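Local coordinates for probable cell division protein WhiA (Thermotoga maritima, PDB 3HYJ) that probably acts in cell division and chromosome segregation, binding DNA, and carries a degenerate LAGLIDADG homing endonuclease domain, the part seen here, at residues A[134-139]-A[168-173]; A[156-161]-A[175-180]. All blocks are in the same frame, centred on the assembly; numbering follows the deposited sequence.

Both contacts lie in the second LAGLIDADG-like half of this N-terminal domain, their centres about 11 Å apart. Contact 1 pairs the two central strands, 134-137 and 167-172, of a four-stranded antiparallel sheet; contact 2 sets the loop leading into the outer strand 160-164 against the first turns of helix 175-184. Along the chain the segments alternate: 134-139, 156-161, 168-173, 175-180. Strand 167-172 links the two: it pairs with 134-137, bonds Y171 O to G160 N, probably as a hydrogen bond at 2.7 Å, and packs I172 against I157 and D177. The sheet is thereby joined to the helix that ends this half of the domain.

Contact 1: residues A[134-139]-A[168-173]; sequences LEINLF and RKLYIK
The central strand pair of a LAGLIDADG-like sheet is joined here, L134 to N137 running antiparallel to R168 to I172. L134 and I172 form one hydrogen-bonded pair, with N of L134 2.9 Å from O of I172; I136 and L170 form the next, with N of I136 2.8 Å from O of L170. Beyond the end of strand 134-137, L138 N still donates to R168 O at 3.0 Å, a nearly straight bond (169°).

The side chains sort onto two faces. L134, I136, L170 and I172 point into the core and face helices 108-122, 141-155 and 175-184. There I136 and L170 lie side by side, CD1 of I136 4.2 Å from CD2 of L170. E135, N137, K169 and Y171 occupy the other face, the one that in LAGLIDADG endonucleases is turned to DNA. E135 places CG between its backbone N and carbonyl carbon (chi1 74°) and then runs straight out, while K169 bends at chi2 (-91°) and slants across it. Their salt bridge is long, 4.0 Å from OE2 of E135 to NZ of K169, and much of the meeting is carboxylate against the lysine methylenes. The other oxygen, OE1, accepts from H133, a sodium ligand whose ring also meets that of Y171 edge-to-face.

N137 divides its amide: ND2 bonds to A38 O, tying in the first half of the domain, and OD1 accepts from a water that in turn takes the N-H of R168. Just past the end of strand 134-137, the guanidinium of R168 forms a salt bridge with E141 and a cation-pi contact with F139, its CZ standing over the face of the F139 ring, 4.4 Å from the centroid.

Contact 2: residues A[156-161]-A[175-180]; sequences NINAGI and IKDILV
D177 and I157 pass flank to flank, their side chains pointing opposite ways, the aspartate reaching out from its helix along the isoleucine. With CG anti to its carbonyl carbon (chi1 -83°), D177 brings its carboxylate up to the loop backbone and divides its two oxygens between neighbouring residues. OD1 stays beside I157, 3.7 Å from CA and 3.8 Å from CG1 of that residue. OD2 goes one residue further and takes the backbone N-H of N158 in a weak hydrogen bond, 3.4 Å from OD2 of D177 to N of N158 and bent to 144°. The side-chain amide of N158 lies aslant to this carboxylate, the two planes 67° apart, and its OD1 accepts instead from K152, which also binds OD1 of N156.

In the LAGLIDADG-like fold this loop drops from helix 141-155 into the outer strand 160-164, and D177 sits in the first turn of helix 175-184, where its own N-H is held by S174 OG. The positive end of the helix dipole would probably favour a charged carboxylate at this largely buried spot. With an alanine here the N158 N-H would probably be left without this acceptor, and a gap is likely to open beside CG1 of I157.

One helical turn on, V180 meets the other end of I157. The long branch of I157 reaches toward the helix, so that CD1 lies 3.8 Å from the backbone O of D177 and 3.9 Å from CG1 of V180. V180 turns CG1 anti to its backbone N, which puts that methyl against I157. I157 also packs on L151 and I172, and F155 of helix 141-155 touches V180.

Contact 1: residues A[134-139]-A[168-173]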
# COMPACT_ATOMS: atom_id res chain seq x y z
N LEU A 134 -8.01 -1.91 10.74
CA LEU A 134 -7.21 -1.63 9.55
C LEU A 134 -6.13 -2.68 9.45
O LEU A 134 -5.39 -2.92 10.41
CB LEU A 134 -6.56 -0.24 9.63
CG LEU A 134 -5.68 0.22 8.46
CD1 LEU A 134 -5.77 1.75 8.29
CD2 LEU A 134 -4.22 -0.22 8.57
N GLU A 135 -6.02 -3.32 8.29
CA GLU A 135 -5.02 -4.34 8.13
C GLU A 135 -4.31 -4.13 6.82
O GLU A 135 -4.84 -3.47 5.92
CB GLU A 135 -5.65 -5.73 8.21
CG GLU A 135 -6.43 -6.14 6.99
CD GLU A 135 -7.10 -7.49 7.15
OE1 GLU A 135 -7.21 -7.97 8.32
OE2 GLU A 135 -7.52 -8.06 6.11
N ILE A 136 -3.09 -4.67 6.75
CA ILE A 136 -2.31 -4.68 5.53
C ILE A 136 -1.68 -6.05 5.30
O ILE A 136 -0.86 -6.50 6.10
CB ILE A 136 -1.19 -3.69 5.57
CG1 ILE A 136 -1.73 -2.28 5.77
CG2 ILE A 136 -0.39 -3.78 4.27
CD1 ILE A 136 -0.63 -1.26 5.92
N ASN A 137 -2.03 -6.68 4.19
CA ASN A 137 -1.38 -7.90 3.76
C ASN A 137 0.10 -7.65 3.62
O ASN A 137 0.50 -6.79 2.85
CB ASN A 137 -1.93 -8.33 2.41
CG ASN A 137 -1.38 -9.67 1.97
OD1 ASN A 137 -1.89 -10.72 2.38
ND2 ASN A 137 -0.34 -9.64 1.12
N LEU A 138 0.92 -8.36 4.39
CA LEU A 138 2.38 -8.19 4.30
C LEU A 138 3.04 -9.45 4.78
O LEU A 138 2.97 -9.77 5.95
CB LEU A 138 2.84 -7.01 5.15
CG LEU A 138 4.35 -6.75 5.21
CD1 LEU A 138 4.94 -6.58 3.81
CD2 LEU A 138 4.62 -5.53 6.07
N PHE A 139 3.66 -10.21 3.89
CA PHE A 139 3.98 -11.58 4.24
C PHE A 139 5.33 -11.76 4.96
O PHE A 139 5.44 -12.53 5.92
CB PHE A 139 3.93 -12.47 3.01
CG PHE A 139 4.18 -13.91 3.32
CD1 PHE A 139 3.13 -14.72 3.75
CD2 PHE A 139 5.46 -14.45 3.23
CE1 PHE A 139 3.36 -16.04 4.06
CE2 PHE A 139 5.69 -15.77 3.53
CZ PHE A 139 4.64 -16.57 3.95
N ARG A 168 -0.24 -13.39 6.39
CA ARG A 168 0.12 -12.52 7.52
C ARG A 168 -0.30 -11.13 7.26
O ARG A 168 -0.02 -10.62 6.18
CB ARG A 168 1.62 -12.49 7.74
CG ARG A 168 2.08 -13.49 8.74
CD ARG A 168 3.53 -13.33 9.06
NE ARG A 168 4.16 -14.64 9.09
CZ ARG A 168 4.79 -15.21 8.06
NH1 ARG A 168 5.32 -16.41 8.21
NH2 ARG A 168 4.91 -14.58 6.89
N LYS A 169 -0.94 -10.49 8.23
CA LYS A 169 -1.35 -9.11 8.10
C LYS A 169 -0.79 -8.33 9.24
O LYS A 169 -0.77 -8.80 10.36
CB LYS A 169 -2.87 -8.91 8.14
CG LYS A 169 -3.74 -9.99 7.51
CD LYS A 169 -4.04 -9.74 6.06
CE LYS A 169 -5.15 -10.70 5.60
NZ LYS A 169 -5.30 -10.70 4.12
N LEU A 170 -0.37 -7.12 8.94
CA LEU A 170 -0.12 -6.08 9.91
C LEU A 170 -1.47 -5.50 10.27
O LEU A 170 -2.29 -5.25 9.40
CB LEU A 170 0.73 -5.00 9.22
CG LEU A 170 1.35 -3.88 10.04
CD1 LEU A 170 2.60 -4.43 10.77
CD2 LEU A 170 1.68 -2.73 9.08
N TYR A 171 -1.70 -5.26 11.56
CA TYR A 171 -3.03 -5.02 12.08
C TYR A 171 -3.06 -3.83 13.04
O TYR A 171 -2.22 -3.74 13.93
CB TYR A 171 -3.48 -6.29 12.81
CG TYR A 171 -4.79 -6.22 13.57
CD1 TYR A 171 -5.96 -5.79 12.96
CD2 TYR A 171 -4.87 -6.63 14.90
CE1 TYR A 171 -7.16 -5.74 13.65
CE2 TYR A 171 -6.06 -6.60 15.59
CZ TYR A 171 -7.21 -6.15 14.95
OH TYR A 171 -8.41 -6.10 15.63
N ILE A 172 -4.04 -2.93 12.86
CA ILE A 172 -4.27 -1.80 13.76
C ILE A 172 -5.73 -1.75 14.18
O ILE A 172 -6.62 -1.82 13.34
CB ILE A 172 -3.89 -0.46 13.12
CG1 ILE A 172 -2.42 -0.47 12.68
CG2 ILE A 172 -4.15 0.68 14.11
CD1 ILE A 172 -1.89 0.88 12.22
N LYS A 173 -5.94 -1.57 15.48
CA LYS A 173 -7.19 -1.79 16.16
C LYS A 173 -7.71 -0.47 16.70
O LYS A 173 -8.91 -0.26 16.78
CB LYS A 173 -6.90 -2.73 17.34
CG LYS A 173 -8.11 -3.31 18.07
CD LYS A 173 -7.73 -3.91 19.45
O HOH W 1 0.22 -12.44 3.68

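Contact 2: residues A[156-161]-A[175-180]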
# COMPACT_ATOMS: atom_id res chain seq x y z
N ASN A 156 4.22 6.22 17.58
CA ASN A 156 3.68 5.71 18.82
C ASN A 156 2.51 4.75 18.54
O ASN A 156 1.67 4.50 19.42
CB ASN A 156 3.28 6.87 19.73
CG ASN A 156 3.02 6.44 21.15
OD1 ASN A 156 3.52 5.41 21.61
ND2 ASN A 156 2.22 7.23 21.87
N ILE A 157 2.49 4.21 17.33
CA ILE A 157 1.40 3.37 16.86
C ILE A 157 1.67 1.91 17.21
O ILE A 157 2.69 1.35 16.82
CB ILE A 157 1.22 3.45 15.32
CG1 ILE A 157 0.53 4.77 14.91
CG2 ILE A 157 0.42 2.28 14.84
CD1 ILE A 157 0.41 4.97 13.37
N ASN A 158 0.74 1.30 17.94
CA ASN A 158 0.85 -0.11 18.28
C ASN A 158 0.24 -0.95 17.17
O ASN A 158 -1.00 -0.97 16.99
CB ASN A 158 0.12 -0.39 19.58
CG ASN A 158 0.54 0.54 20.70
OD1 ASN A 158 1.71 0.61 21.07
ND2 ASN A 158 -0.42 1.26 21.24
N ALA A 159 1.10 -1.61 16.39
CA ALA A 159 0.64 -2.46 15.31
C ALA A 159 0.79 -3.92 15.73
O ALA A 159 1.77 -4.29 16.37
CB ALA A 159 1.43 -2.19 14.06
N GLY A 160 -0.19 -4.74 15.35
CA GLY A 160 -0.16 -6.17 15.62
C GLY A 160 0.04 -7.01 14.38
O GLY A 160 0.24 -6.47 13.30
N ILE A 161 0.01 -8.33 14.56
CA ILE A 161 0.14 -9.28 13.47
C ILE A 161 -1.04 -10.23 13.53
O ILE A 161 -1.27 -10.85 14.55
CB ILE A 161 1.43 -10.14 13.58
CG1 ILE A 161 2.69 -9.29 13.40
CG2 ILE A 161 1.41 -11.26 12.54
N ILE A 175 -8.64 3.36 17.00
CA ILE A 175 -9.07 4.42 16.07
C ILE A 175 -8.15 5.64 16.10
O ILE A 175 -7.95 6.27 15.07
CB ILE A 175 -10.52 4.91 16.33
CG1 ILE A 175 -11.05 5.77 15.16
CG2 ILE A 175 -10.59 5.67 17.67
CD1 ILE A 175 -11.00 5.12 13.75
N LYS A 176 -7.63 5.98 17.27
CA LYS A 176 -6.65 7.07 17.37
C LYS A 176 -5.43 6.70 16.51
O LYS A 176 -4.92 7.55 15.80
CB LYS A 176 -6.25 7.37 18.83
N ASP A 177 -5.04 5.42 16.55
CA ASP A 177 -3.95 4.88 15.71
C ASP A 177 -4.24 4.88 14.21
O ASP A 177 -3.37 5.23 13.42
CB ASP A 177 -3.60 3.45 16.11
CG ASP A 177 -2.66 3.38 17.27
OD1 ASP A 177 -2.05 4.42 17.64
OD2 ASP A 177 -2.51 2.28 17.82
N ILE A 178 -5.44 4.45 13.83
CA ILE A 178 -5.84 4.47 12.43
C ILE A 178 -5.80 5.91 11.95
O ILE A 178 -5.23 6.21 10.91
CB ILE A 178 -7.24 3.87 12.22
CG1 ILE A 178 -7.21 2.34 12.43
CG2 ILE A 178 -7.76 4.20 10.82
CD1 ILE A 178 -8.57 1.69 12.58
N LEU A 179 -6.36 6.82 12.73
CA LEU A 179 -6.31 8.25 12.39
C LEU A 179 -4.89 8.76 12.17
O LEU A 179 -4.62 9.43 11.16
CB LEU A 179 -7.03 9.11 13.44
CG LEU A 179 -8.53 9.27 13.15
CD1 LEU A 179 -9.25 10.07 14.25
CD2 LEU A 179 -8.75 9.92 11.77
N VAL A 180 -3.98 8.45 13.09
CA VAL A 180 -2.62 8.97 12.96
C VAL A 180 -2.02 8.44 11.64
O VAL A 180 -1.47 9.19 10.84
CB VAL A 180 -1.74 8.62 14.19
CG1 VAL A 180 -0.26 8.82 13.86
CG2 VAL A 180 -2.17 9.45 15.41